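Local coordinates for arginine decarboxylase, A207R protein (Paramecium bursaria Chlorella virus 1, PDB 2NVA) that decarboxylates arginine to agmatine with the help of pyridoxal 5'-phosphate, as a two-subunit enzyme of the eukaryotic ornithine decarboxylase-like kind, at residues D32-T35 and R40-P43; K120-H125 and K164-E169; R189-S194 and N235-D240. All blocks are in the same frame, centred on the assembly; numbering follows the deposited sequence.

Contact 1: D32-T35 and R40-P43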
ATOM      1  N   ASP A  32      -8.644 -13.586 -27.462  1.00 13.60           N
ATOM      2  CA  ASP A  32      -8.928 -13.759 -28.886  1.00 13.34           C
ATOM      3  C   ASP A  32      -8.581 -12.513 -29.690  1.00 13.29           C
ATOM      4  O   ASP A  32      -8.089 -12.625 -30.809  1.00 13.24           O
ATOM      5  CB  ASP A  32     -10.396 -14.147 -29.126  1.00 13.72           C
ATOM      6  CG  ASP A  32     -10.719 -15.547 -28.620  1.00 14.21           C
ATOM      7  OD1 ASP A  32     -11.926 -15.872 -28.518  1.00 14.33           O
ATOM      8  OD2 ASP A  32      -9.784 -16.319 -28.313  1.00 13.97           O
ATOM      9  N   GLN A  33      -8.838 -11.340 -29.107  1.00 13.33           N
ATOM     10  CA  GLN A  33      -8.495 -10.063 -29.720  1.00 13.23           C
ATOM     11  C   GLN A  33      -6.986  -9.884 -29.807  1.00 13.18           C
ATOM     12  O   GLN A  33      -6.474  -9.389 -30.805  1.00 13.09           O
ATOM     13  CB  GLN A  33      -9.113  -8.900 -28.948  1.00 13.49           C
ATOM     14  CG  GLN A  33     -10.599  -8.716 -29.247  1.00 14.41           C
ATOM     15  CD  GLN A  33     -10.843  -8.364 -30.706  1.00 17.61           C
ATOM     16  OE1 GLN A  33     -11.233  -9.219 -31.507  1.00 17.91           O
ATOM     17  NE2 GLN A  33     -10.596  -7.099 -31.069  1.00 17.68           N
ATOM     18  N   TRP A  34      -6.281 -10.281 -28.753  1.00 13.31           N
ATOM     19  CA  TRP A  34      -4.824 -10.199 -28.771  1.00 13.29           C
ATOM     20  C   TRP A  34      -4.269 -10.977 -29.966  1.00 12.95           C
ATOM     21  O   TRP A  34      -3.401 -10.486 -30.674  1.00 13.55           O
ATOM     22  CB  TRP A  34      -4.216 -10.740 -27.473  1.00 13.31           C
ATOM     23  CG  TRP A  34      -2.709 -10.688 -27.483  1.00 13.16           C
ATOM     24  CD1 TRP A  34      -1.849 -11.594 -28.066  1.00 13.17           C
ATOM     25  CD2 TRP A  34      -1.882  -9.661 -26.919  1.00 13.08           C
ATOM     26  NE1 TRP A  34      -0.543 -11.194 -27.876  1.00 12.75           N
ATOM     27  CE2 TRP A  34      -0.537 -10.018 -27.170  1.00 13.35           C
ATOM     28  CE3 TRP A  34      -2.148  -8.487 -26.194  1.00 13.60           C
ATOM     29  CZ2 TRP A  34       0.539  -9.231 -26.738  1.00 13.81           C
ATOM     30  CZ3 TRP A  34      -1.077  -7.708 -25.768  1.00 13.53           C
ATOM     31  CH2 TRP A  34       0.244  -8.076 -26.048  1.00 13.72           C
ATOM     32  N   THR A  35      -4.783 -12.191 -30.169  1.00 13.23           N
ATOM     33  CA  THR A  35      -4.368 -13.076 -31.263  1.00 13.84           C
ATOM     34  C   THR A  35      -4.530 -12.398 -32.625  1.00 14.09           C
ATOM     35  O   THR A  35      -3.680 -12.546 -33.505  1.00 14.10           O
ATOM     36  CB  THR A  35      -5.140 -14.421 -31.189  1.00 14.04           C
ATOM     37  OG1 THR A  35      -4.892 -15.016 -29.899  1.00 14.79           O
ATOM     38  CG2 THR A  35      -4.701 -15.387 -32.282  1.00 15.75           C
ATOM     39  N   ARG A  40       1.841 -12.254 -34.322  1.00 12.94           N
ATOM     40  CA  ARG A  40       3.177 -12.830 -34.149  1.00 13.16           C
ATOM     41  C   ARG A  40       3.643 -12.874 -32.692  1.00 12.99           C
ATOM     42  O   ARG A  40       4.706 -13.421 -32.402  1.00 12.63           O
ATOM     43  CB  ARG A  40       4.217 -12.058 -34.969  1.00 13.48           C
ATOM     44  CG  ARG A  40       4.135 -12.304 -36.487  1.00 14.68           C
ATOM     45  CD  ARG A  40       5.433 -11.830 -37.177  1.00 15.08           C
ATOM     46  NE  ARG A  40       6.646 -12.521 -36.722  1.00 15.25           N
ATOM     47  CZ  ARG A  40       7.890 -12.143 -37.030  1.00 15.86           C
ATOM     48  NH1 ARG A  40       8.106 -11.064 -37.785  1.00 15.38           N
ATOM     49  NH2 ARG A  40       8.933 -12.836 -36.581  1.00 16.43           N
ATOM     50  N   VAL A  41       2.849 -12.313 -31.783  1.00 12.80           N
ATOM     51  CA  VAL A  41       3.323 -12.081 -30.415  1.00 12.64           C
ATOM     52  C   VAL A  41       2.645 -12.991 -29.385  1.00 12.96           C
ATOM     53  O   VAL A  41       1.424 -12.931 -29.191  1.00 13.34           O
ATOM     54  CB  VAL A  41       3.136 -10.597 -29.995  1.00 12.38           C
ATOM     55  CG1 VAL A  41       3.782 -10.336 -28.629  1.00 12.42           C
ATOM     56  CG2 VAL A  41       3.718  -9.655 -31.044  1.00 12.15           C
ATOM     57  N   THR A  42       3.444 -13.834 -28.738  1.00 12.80           N
ATOM     58  CA  THR A  42       2.949 -14.706 -27.678  1.00 12.69           C
ATOM     59  C   THR A  42       2.910 -13.927 -26.368  1.00 12.56           C
ATOM     60  O   THR A  42       3.952 -13.452 -25.900  1.00 12.39           O
ATOM     61  CB  THR A  42       3.839 -15.960 -27.512  1.00 13.10           C
ATOM     62  OG1 THR A  42       3.781 -16.726 -28.720  1.00 13.08           O
ATOM     63  CG2 THR A  42       3.364 -16.823 -26.351  1.00 14.10           C
ATOM     64  N   PRO A  43       1.706 -13.790 -25.778  1.00 12.45           N
ATOM     65  CA  PRO A  43       1.602 -13.047 -24.523  1.00 12.54           C
ATOM     66  C   PRO A  43       2.048 -13.891 -23.331  1.00 12.38           C
ATOM     67  O   PRO A  43       1.630 -15.043 -23.190  1.00 12.56           O
ATOM     68  CB  PRO A  43       0.103 -12.718 -24.426  1.00 12.53           C
ATOM     69  CG  PRO A  43      -0.577 -13.819 -25.185  1.00 12.48           C
ATOM     70  CD  PRO A  43       0.403 -14.323 -26.232  1.00 12.53           C
TER
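W34, near the end of helix 24-37, and P43, on strand 41-46, approach with their CA atoms 8.2 Å apart, the helix lying against the strand that follows it. The indole of W34 spans that gap. With CG anti to the backbone N (chi1 179°), the ring leaves the helix and presents its N-H edge to the strand, where NE1 donates to the carbonyl O of V41 at 2.9 Å. The bond is fairly straight at the hydrogen, 161°, and the acceptor lies almost in the ring plane, although NE1 itself stands above the carbonyl plane of V41. Strand 41-46 is the first strand of the TIM-barrel domain that binds the cofactor, and W34 lies about 8 Å from the cofactor-agmatine adduct, nearest atoms of side chain and ligand. P43 supplies a rigid aliphatic plate over one face of the indole: its CG is 4.0 Å from the centroid of the five-membered ring, a CH-pi contact. The branched side chain of V41 packs at the six-membered ring, CG1 meeting CZ2 of W34 at 3.9 Å. F256 meets the indole edge-to-face, and A251 of strand 248-251 touches both W34 and V41.

Contact 2: K120-H125 and K164-E169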
ATOM      1  N   LYS A 120      25.268 -14.478 -10.318  1.00 12.36           N
ATOM      2  CA  LYS A 120      24.285 -15.305  -9.615  1.00 12.43           C
ATOM      3  C   LYS A 120      23.830 -16.458 -10.494  1.00 12.29           C
ATOM      4  O   LYS A 120      23.746 -17.598 -10.030  1.00 12.24           O
ATOM      5  CB  LYS A 120      23.069 -14.473  -9.192  1.00 12.47           C
ATOM      6  CG  LYS A 120      23.247 -13.752  -7.871  1.00 13.62           C
ATOM      7  CD  LYS A 120      21.921 -13.154  -7.400  1.00 14.41           C
ATOM      8  CE  LYS A 120      21.666 -11.819  -8.034  1.00 14.44           C
ATOM      9  NZ  LYS A 120      20.308 -11.295  -7.700  1.00 12.35           N
ATOM     10  N   ILE A 121      23.533 -16.149 -11.753  1.00 11.72           N
ATOM     11  CA  ILE A 121      23.095 -17.160 -12.729  1.00 12.23           C
ATOM     12  C   ILE A 121      24.159 -18.237 -12.898  1.00 12.38           C
ATOM     13  O   ILE A 121      23.865 -19.430 -12.821  1.00 12.29           O
ATOM     14  CB  ILE A 121      22.744 -16.510 -14.097  1.00 12.22           C
ATOM     15  CG1 ILE A 121      21.529 -15.579 -13.959  1.00 12.96           C
ATOM     16  CG2 ILE A 121      22.546 -17.577 -15.219  1.00 12.06           C
ATOM     17  CD1 ILE A 121      20.188 -16.284 -13.674  1.00 13.73           C
ATOM     18  N   HIS A 122      25.395 -17.797 -13.114  1.00 12.23           N
ATOM     19  CA  HIS A 122      26.522 -18.707 -13.287  1.00 12.64           C
ATOM     20  C   HIS A 122      26.619 -19.697 -12.127  1.00 12.60           C
ATOM     21  O   HIS A 122      26.784 -20.906 -12.342  1.00 12.70           O
ATOM     22  CB  HIS A 122      27.828 -17.924 -13.427  1.00 12.16           C
ATOM     23  CG  HIS A 122      29.022 -18.801 -13.638  1.00 13.66           C
ATOM     24  ND1 HIS A 122      29.277 -19.429 -14.838  1.00 14.97           N
ATOM     25  CD2 HIS A 122      30.010 -19.182 -12.796  1.00 14.88           C
ATOM     26  CE1 HIS A 122      30.378 -20.156 -14.728  1.00 14.72           C
ATOM     27  NE2 HIS A 122      30.845 -20.018 -13.498  1.00 15.04           N
ATOM     28  N   THR A 123      26.499 -19.184 -10.906  1.00 12.53           N
ATOM     29  CA  THR A 123      26.670 -20.003  -9.708  1.00 12.83           C
ATOM     30  C   THR A 123      25.458 -20.913  -9.425  1.00 13.02           C
ATOM     31  O   THR A 123      25.636 -22.081  -9.069  1.00 12.57           O
ATOM     32  CB  THR A 123      27.024 -19.147  -8.473  1.00 13.25           C
ATOM     33  OG1 THR A 123      28.183 -18.347  -8.761  1.00 13.93           O
ATOM     34  CG2 THR A 123      27.310 -20.027  -7.253  1.00 12.82           C
ATOM     35  N   TYR A 124      24.245 -20.395  -9.636  1.00 12.74           N
ATOM     36  CA  TYR A 124      23.022 -21.037  -9.121  1.00 12.75           C
ATOM     37  C   TYR A 124      22.028 -21.567 -10.147  1.00 12.53           C
ATOM     38  O   TYR A 124      21.187 -22.408  -9.817  1.00 13.00           O
ATOM     39  CB  TYR A 124      22.282 -20.086  -8.167  1.00 12.66           C
ATOM     40  CG  TYR A 124      23.122 -19.741  -6.984  1.00 13.19           C
ATOM     41  CD1 TYR A 124      23.337 -20.679  -5.970  1.00 14.02           C
ATOM     42  CD2 TYR A 124      23.751 -18.502  -6.894  1.00 13.47           C
ATOM     43  CE1 TYR A 124      24.145 -20.391  -4.879  1.00 14.57           C
ATOM     44  CE2 TYR A 124      24.555 -18.192  -5.800  1.00 14.72           C
ATOM     45  CZ  TYR A 124      24.750 -19.149  -4.799  1.00 15.37           C
ATOM     46  OH  TYR A 124      25.544 -18.862  -3.715  1.00 14.57           O
ATOM     47  N   HIS A 125      22.105 -21.067 -11.370  1.00 12.34           N
ATOM     48  CA  HIS A 125      21.185 -21.490 -12.418  1.00 12.37           C
ATOM     49  C   HIS A 125      21.922 -21.376 -13.760  1.00 12.38           C
ATOM     50  O   HIS A 125      21.480 -20.655 -14.654  1.00 13.14           O
ATOM     51  CB  HIS A 125      19.932 -20.594 -12.373  1.00 11.92           C
ATOM     52  CG  HIS A 125      18.746 -21.148 -13.099  1.00 12.10           C
ATOM     53  ND1 HIS A 125      18.820 -22.245 -13.932  1.00 12.30           N
ATOM     54  CD2 HIS A 125      17.460 -20.716 -13.158  1.00 12.68           C
ATOM     55  CE1 HIS A 125      17.625 -22.481 -14.455  1.00 13.93           C
ATOM     56  NE2 HIS A 125      16.781 -21.572 -13.996  1.00 13.48           N
ATOM     57  N   LYS A 164      28.881 -14.198 -22.178  1.00 13.02           N
ATOM     58  CA  LYS A 164      29.645 -15.149 -23.017  1.00 13.53           C
ATOM     59  C   LYS A 164      30.792 -15.778 -22.220  1.00 13.82           C
ATOM     60  O   LYS A 164      30.998 -16.997 -22.244  1.00 13.29           O
ATOM     61  CB  LYS A 164      30.192 -14.435 -24.272  1.00 13.60           C
ATOM     62  CG  LYS A 164      30.782 -15.368 -25.347  1.00 15.23           C
ATOM     63  CD  LYS A 164      29.676 -16.048 -26.171  1.00 16.39           C
ATOM     64  CE  LYS A 164      30.250 -17.168 -27.033  1.00 18.40           C
ATOM     65  NZ  LYS A 164      29.159 -17.901 -27.739  1.00 19.75           N
ATOM     66  N   GLN A 165      31.523 -14.924 -21.498  1.00 13.77           N
ATOM     67  CA  GLN A 165      32.658 -15.363 -20.691  1.00 14.08           C
ATOM     68  C   GLN A 165      32.249 -16.387 -19.626  1.00 14.36           C
ATOM     69  O   GLN A 165      33.016 -17.307 -19.325  1.00 13.90           O
ATOM     70  CB  GLN A 165      33.331 -14.163 -20.029  1.00 14.37           C
ATOM     71  CG  GLN A 165      34.281 -14.564 -18.928  1.00 15.08           C
ATOM     72  CD  GLN A 165      35.043 -13.415 -18.328  1.00 17.61           C
ATOM     73  OE1 GLN A 165      35.943 -13.639 -17.507  1.00 19.48           O
ATOM     74  NE2 GLN A 165      34.719 -12.179 -18.728  1.00 17.16           N
ATOM     75  N   LEU A 166      31.053 -16.214 -19.058  1.00 13.70           N
ATOM     76  CA  LEU A 166      30.528 -17.128 -18.036  1.00 13.87           C
ATOM     77  C   LEU A 166      29.724 -18.305 -18.607  1.00 13.73           C
ATOM     78  O   LEU A 166      29.083 -19.037 -17.850  1.00 13.62           O
ATOM     79  CB  LEU A 166      29.689 -16.364 -17.000  1.00 13.71           C
ATOM     80  CG  LEU A 166      30.390 -15.338 -16.102  1.00 14.57           C
ATOM     81  CD1 LEU A 166      29.366 -14.674 -15.183  1.00 13.79           C
ATOM     82  CD2 LEU A 166      31.517 -15.970 -15.295  1.00 16.71           C
ATOM     83  N   ASP A 167      29.782 -18.491 -19.927  1.00 13.21           N
ATOM     84  CA  ASP A 167      29.083 -19.591 -20.585  1.00 13.76           C
ATOM     85  C   ASP A 167      27.575 -19.514 -20.345  1.00 13.95           C
ATOM     86  O   ASP A 167      26.904 -20.547 -20.204  1.00 14.19           O
ATOM     87  CB  ASP A 167      29.643 -20.946 -20.132  1.00 14.34           C
ATOM     88  CG  ASP A 167      31.013 -21.222 -20.712  1.00 16.44           C
ATOM     89  OD1 ASP A 167      31.315 -20.714 -21.828  1.00 18.10           O
ATOM     90  OD2 ASP A 167      31.795 -21.979 -20.090  1.00 17.78           O
ATOM     91  N   ILE A 168      27.074 -18.280 -20.299  1.00 13.18           N
ATOM     92  CA  ILE A 168      25.638 -17.990 -20.150  1.00 13.22           C
ATOM     93  C   ILE A 168      25.022 -17.722 -21.518  1.00 13.27           C
ATOM     94  O   ILE A 168      25.514 -16.875 -22.268  1.00 13.27           O
ATOM     95  CB  ILE A 168      25.384 -16.763 -19.221  1.00 13.10           C
ATOM     96  CG1 ILE A 168      25.879 -16.993 -17.782  1.00 14.43           C
ATOM     97  CG2 ILE A 168      23.880 -16.398 -19.207  1.00 12.73           C
ATOM     98  CD1 ILE A 168      25.555 -18.385 -17.238  1.00 16.53           C
ATOM     99  N   GLU A 169      23.964 -18.464 -21.844  1.00 12.83           N
ATOM    100  CA  GLU A 169      23.298 -18.362 -23.135  1.00 13.43           C
ATOM    101  C   GLU A 169      22.339 -17.175 -23.127  1.00 13.35           C
ATOM    102  O   GLU A 169      21.333 -17.203 -22.422  1.00 13.68           O
ATOM    103  CB  GLU A 169      22.534 -19.661 -23.394  1.00 13.88           C
ATOM    104  CG  GLU A 169      21.917 -19.798 -24.784  1.00 15.11           C
ATOM    105  CD  GLU A 169      21.163 -21.121 -24.957  1.00 17.13           C
ATOM    106  OE1 GLU A 169      20.590 -21.358 -26.059  1.00 16.03           O
ATOM    107  OE2 GLU A 169      21.131 -21.922 -23.994  1.00 16.60           O
TER
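H122, in the last turn of helix 115-124, lays its imidazole against L166, the first residue beyond helix 156-165. The tight part of the contact lies deeper, where two isoleucines meet: CG2 of I121 touches CD1 of I168 at 3.7 Å, their side chains crossing at about a right angle. That same CD1 also reaches CA of H122, at 4.1 Å. Beta-branched, wholly apolar residues suit this layer; M130 of strand 129-133 touches both isoleucines, and L99 of helix 96-105 also packs on I121. The solvent side belongs to H122. A chi1 of -179° extends its ring from helix 115-124 to L166, at the end of helix 156-165. CD2 of L166 sits over the centre of one ring face, 4.1 Å from the centroid, while ND1 donates to the carbonyl O of L166 at 3.0 Å. The oxygen is approached on a lone pair, in the carbonyl plane, yet the bond is bent, 136° at the hydrogen. That carbonyl is presented by a Schellman motif, in which D167, with positive phi, turns the chain from the helix toward strand 170-174. Two neighbouring helices on the outside of the barrel are thereby joined at their C-terminal ends. Because the acceptor is a carbonyl, the bond implies that ND1 carries a proton, and it ties the imidazole of one helix to the turn that ends the other.

Contact 3: R189-S194 and N235-D240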
ATOM      1  N   ARG A 189      10.654   2.927 -31.349  1.00 13.18           N
ATOM      2  CA  ARG A 189      12.047   3.241 -30.996  1.00 13.22           C
ATOM      3  C   ARG A 189      12.686   2.151 -30.134  1.00 13.09           C
ATOM      4  O   ARG A 189      13.886   1.862 -30.277  1.00 12.84           O
ATOM      5  CB  ARG A 189      12.139   4.603 -30.285  1.00 13.72           C
ATOM      6  CG  ARG A 189      11.880   5.819 -31.201  1.00 15.26           C
ATOM      7  CD  ARG A 189      11.846   7.117 -30.390  1.00 16.73           C
ATOM      8  NE  ARG A 189      12.180   8.316 -31.181  1.00 18.78           N
ATOM      9  CZ  ARG A 189      11.297   9.163 -31.722  1.00 20.20           C
ATOM     10  NH1 ARG A 189       9.984   8.978 -31.567  1.00 19.77           N
ATOM     11  NH2 ARG A 189      11.718  10.223 -32.395  1.00 17.42           N
ATOM     12  N   ALA A 190      11.887   1.552 -29.246  1.00 12.62           N
ATOM     13  CA  ALA A 190      12.353   0.470 -28.383  1.00 12.64           C
ATOM     14  C   ALA A 190      12.688  -0.781 -29.192  1.00 12.68           C
ATOM     15  O   ALA A 190      13.677  -1.465 -28.909  1.00 12.87           O
ATOM     16  CB  ALA A 190      11.321   0.147 -27.318  1.00 12.15           C
ATOM     17  N   ILE A 191      11.854  -1.087 -30.182  1.00 12.71           N
ATOM     18  CA  ILE A 191      12.066  -2.276 -31.020  1.00 12.39           C
ATOM     19  C   ILE A 191      13.293  -2.076 -31.928  1.00 12.83           C
ATOM     20  O   ILE A 191      14.067  -3.018 -32.160  1.00 12.59           O
ATOM     21  CB  ILE A 191      10.773  -2.646 -31.814  1.00 12.40           C
ATOM     22  CG1 ILE A 191       9.684  -3.123 -30.833  1.00 11.81           C
ATOM     23  CG2 ILE A 191      11.049  -3.715 -32.897  1.00 12.39           C
ATOM     24  CD1 ILE A 191       8.242  -2.978 -31.349  1.00 11.79           C
ATOM     25  N   LYS A 192      13.476  -0.848 -32.415  1.00 12.82           N
ATOM     26  CA  LYS A 192      14.669  -0.503 -33.187  1.00 13.38           C
ATOM     27  C   LYS A 192      15.936  -0.669 -32.335  1.00 13.12           C
ATOM     28  O   LYS A 192      16.916  -1.266 -32.787  1.00 12.98           O
ATOM     29  CB  LYS A 192      14.570   0.929 -33.735  1.00 13.47           C
ATOM     30  CG  LYS A 192      15.770   1.343 -34.593  1.00 14.51           C
ATOM     31  CD  LYS A 192      15.647   2.790 -35.079  1.00 15.85           C
ATOM     32  CE  LYS A 192      16.820   3.104 -36.041  1.00 17.55           C
ATOM     33  NZ  LYS A 192      16.638   4.468 -36.648  1.00 19.19           N
ATOM     34  N   SER A 193      15.915  -0.139 -31.111  1.00 12.85           N
ATOM     35  CA  SER A 193      17.059  -0.266 -30.205  1.00 13.35           C
ATOM     36  C   SER A 193      17.331  -1.727 -29.863  1.00 12.87           C
ATOM     37  O   SER A 193      18.481  -2.122 -29.657  1.00 13.28           O
ATOM     38  CB  SER A 193      16.816   0.523 -28.911  1.00 13.60           C
ATOM     39  OG  SER A 193      16.737   1.914 -29.180  1.00 13.89           O
ATOM     40  N   SER A 194      16.264  -2.518 -29.778  1.00 12.70           N
ATOM     41  CA  SER A 194      16.376  -3.935 -29.468  1.00 12.31           C
ATOM     42  C   SER A 194      17.069  -4.697 -30.599  1.00 12.67           C
ATOM     43  O   SER A 194      17.852  -5.612 -30.342  1.00 12.89           O
ATOM     44  CB  SER A 194      14.994  -4.530 -29.201  1.00 12.03           C
ATOM     45  OG  SER A 194      14.427  -3.983 -28.020  1.00 12.77           O
ATOM     46  N   ASN A 235       3.363  -3.667 -34.764  1.00 13.24           N
ATOM     47  CA  ASN A 235       3.521  -4.617 -35.877  1.00 12.85           C
ATOM     48  C   ASN A 235       4.356  -4.082 -37.032  1.00 13.20           C
ATOM     49  O   ASN A 235       5.087  -4.850 -37.661  1.00 12.69           O
ATOM     50  CB  ASN A 235       2.165  -5.131 -36.369  1.00 13.18           C
ATOM     51  CG  ASN A 235       1.455  -5.998 -35.322  1.00 12.93           C
ATOM     52  OD1 ASN A 235       2.103  -6.579 -34.449  1.00 13.39           O
ATOM     53  ND2 ASN A 235       0.130  -6.081 -35.410  1.00 13.23           N
ATOM     54  N   ASP A 236       4.261  -2.776 -37.302  1.00 13.39           N
ATOM     55  CA  ASP A 236       5.123  -2.128 -38.313  1.00 14.09           C
ATOM     56  C   ASP A 236       6.580  -2.205 -37.895  1.00 13.42           C
ATOM     57  O   ASP A 236       7.457  -2.486 -38.705  1.00 13.67           O
ATOM     58  CB  ASP A 236       4.744  -0.657 -38.510  1.00 14.34           C
ATOM     59  CG  ASP A 236       3.432  -0.475 -39.237  1.00 17.48           C
ATOM     60  OD1 ASP A 236       3.022  -1.396 -40.000  1.00 18.18           O
ATOM     61  OD2 ASP A 236       2.800   0.619 -39.076  1.00 17.88           O
ATOM     62  N   ALA A 237       6.845  -1.973 -36.615  1.00 13.36           N
ATOM     63  CA  ALA A 237       8.204  -2.053 -36.093  1.00 13.37           C
ATOM     64  C   ALA A 237       8.742  -3.487 -36.136  1.00 13.56           C
ATOM     65  O   ALA A 237       9.914  -3.693 -36.449  1.00 14.05           O
ATOM     66  CB  ALA A 237       8.278  -1.478 -34.673  1.00 12.87           C
ATOM     67  N   ILE A 238       7.880  -4.467 -35.839  1.00 13.77           N
ATOM     68  CA  ILE A 238       8.256  -5.886 -35.911  1.00 13.79           C
ATOM     69  C   ILE A 238       8.654  -6.210 -37.351  1.00 14.20           C
ATOM     70  O   ILE A 238       9.697  -6.824 -37.591  1.00 13.67           O
ATOM     71  CB  ILE A 238       7.115  -6.866 -35.413  1.00 14.43           C
ATOM     72  CG1 ILE A 238       6.704  -6.632 -33.946  1.00 14.92           C
ATOM     73  CG2 ILE A 238       7.522  -8.352 -35.614  1.00 14.53           C
ATOM     74  CD1 ILE A 238       7.882  -6.174 -33.059  1.00 17.32           C
ATOM     75  N   LYS A 239       7.831  -5.766 -38.307  1.00 13.70           N
ATOM     76  CA  LYS A 239       8.118  -5.959 -39.729  1.00 14.43           C
ATOM     77  C   LYS A 239       9.414  -5.276 -40.187  1.00 14.27           C
ATOM     78  O   LYS A 239      10.167  -5.843 -40.981  1.00 13.93           O
ATOM     79  CB  LYS A 239       6.940  -5.466 -40.576  1.00 14.35           C
ATOM     80  CG  LYS A 239       6.969  -5.954 -42.029  1.00 15.86           C
ATOM     81  CD  LYS A 239       5.794  -5.401 -42.822  1.00 17.50           C
ATOM     82  CE  LYS A 239       6.149  -4.077 -43.516  1.00 19.82           C
ATOM     83  NZ  LYS A 239       6.267  -2.944 -42.527  1.00 20.27           N
ATOM     84  N   ASP A 240       9.673  -4.069 -39.682  1.00 13.91           N
ATOM     85  CA  ASP A 240      10.828  -3.284 -40.130  1.00 13.85           C
ATOM     86  C   ASP A 240      12.144  -3.833 -39.595  1.00 14.07           C
ATOM     87  O   ASP A 240      13.173  -3.767 -40.291  1.00 13.77           O
ATOM     88  CB  ASP A 240      10.697  -1.819 -39.706  1.00 14.05           C
ATOM     89  CG  ASP A 240       9.651  -1.071 -40.491  1.00 14.94           C
ATOM     90  OD1 ASP A 240       9.130  -1.622 -41.497  1.00 15.90           O
ATOM     91  OD2 ASP A 240       9.365   0.090 -40.122  1.00 15.33           O
TER
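I191 of helix 184-204 meets A237 and I238 of helix 229-241, and the interaction across the contact is apolar. Within these segments the CA atoms of I191 and A237 are nearest, 6.4 Å apart, a short separation that the single methyl of A237 permits. CD1 of I191 touches CB of A237 at 3.6 Å, and the other branch, CG2, lies 3.7 Å from the carbonyl O of A237. I238 starts out pointing away from the partner helix, but its CG1 arm bends back: with chi2 at -33°, away from a staggered value, CD1 returns to meet CD1 of I191 at 3.6 Å, the two side chains crossing at a slant. The ethyl arm of I238 thus supplies a contact that the direction of its first bond would not. Both helices belong to the outer layer of the TIM barrel. They flank strand 210-212, and L211 of that strand touches both I191 and I238, so the isoleucines sit between the helix layer and the parallel sheet. F241, the last residue of helix 229-241, also packs against I191.

Within helix 184-204, OG of S194 donates to the carbonyl O of A190 at 2.8 Å, and this oxygen also accepts the helical bond from N of S194, the two donors reaching it from opposite faces of its plane. A small hydroxyl suits this buried position because the preceding turn satisfies it. OD2 of D240 is also hydrogen-bonded to the hydroxyl of Y188, just before 189-194 on the partner helix.

Two charge pairs involve exposed residues: NZ of K239 forms a salt bridge with OD1 of D240 at 3.3 Å, its hydrogen bond weak, and R189 pairs with E185 one turn earlier.

In the fold
All three contacts belong to the cofactor-binding TIM barrel and follow one another in series along the chain. Contact 1 joins helix 24-37 to strand 41-46, whereas contacts 2 and 3 each pair two helices of the outer layer: 115-124 with 156-165, and 184-204 with 229-241. Contacts 1 and 3 are neighbours, their centres 17 Å apart, and they touch where NH1 of R40 packs on CG2 of I238 at 3.5 Å; strand 248-251 closes the barrel beside strand 41-46. Contact 2 stands apart, its centre 32 Å from contact 1 and 29 Å from contact 3. Contacts 1 and 3 thus lie on one side of the barrel, contact 2 at another part of its wall, away from the cofactor site.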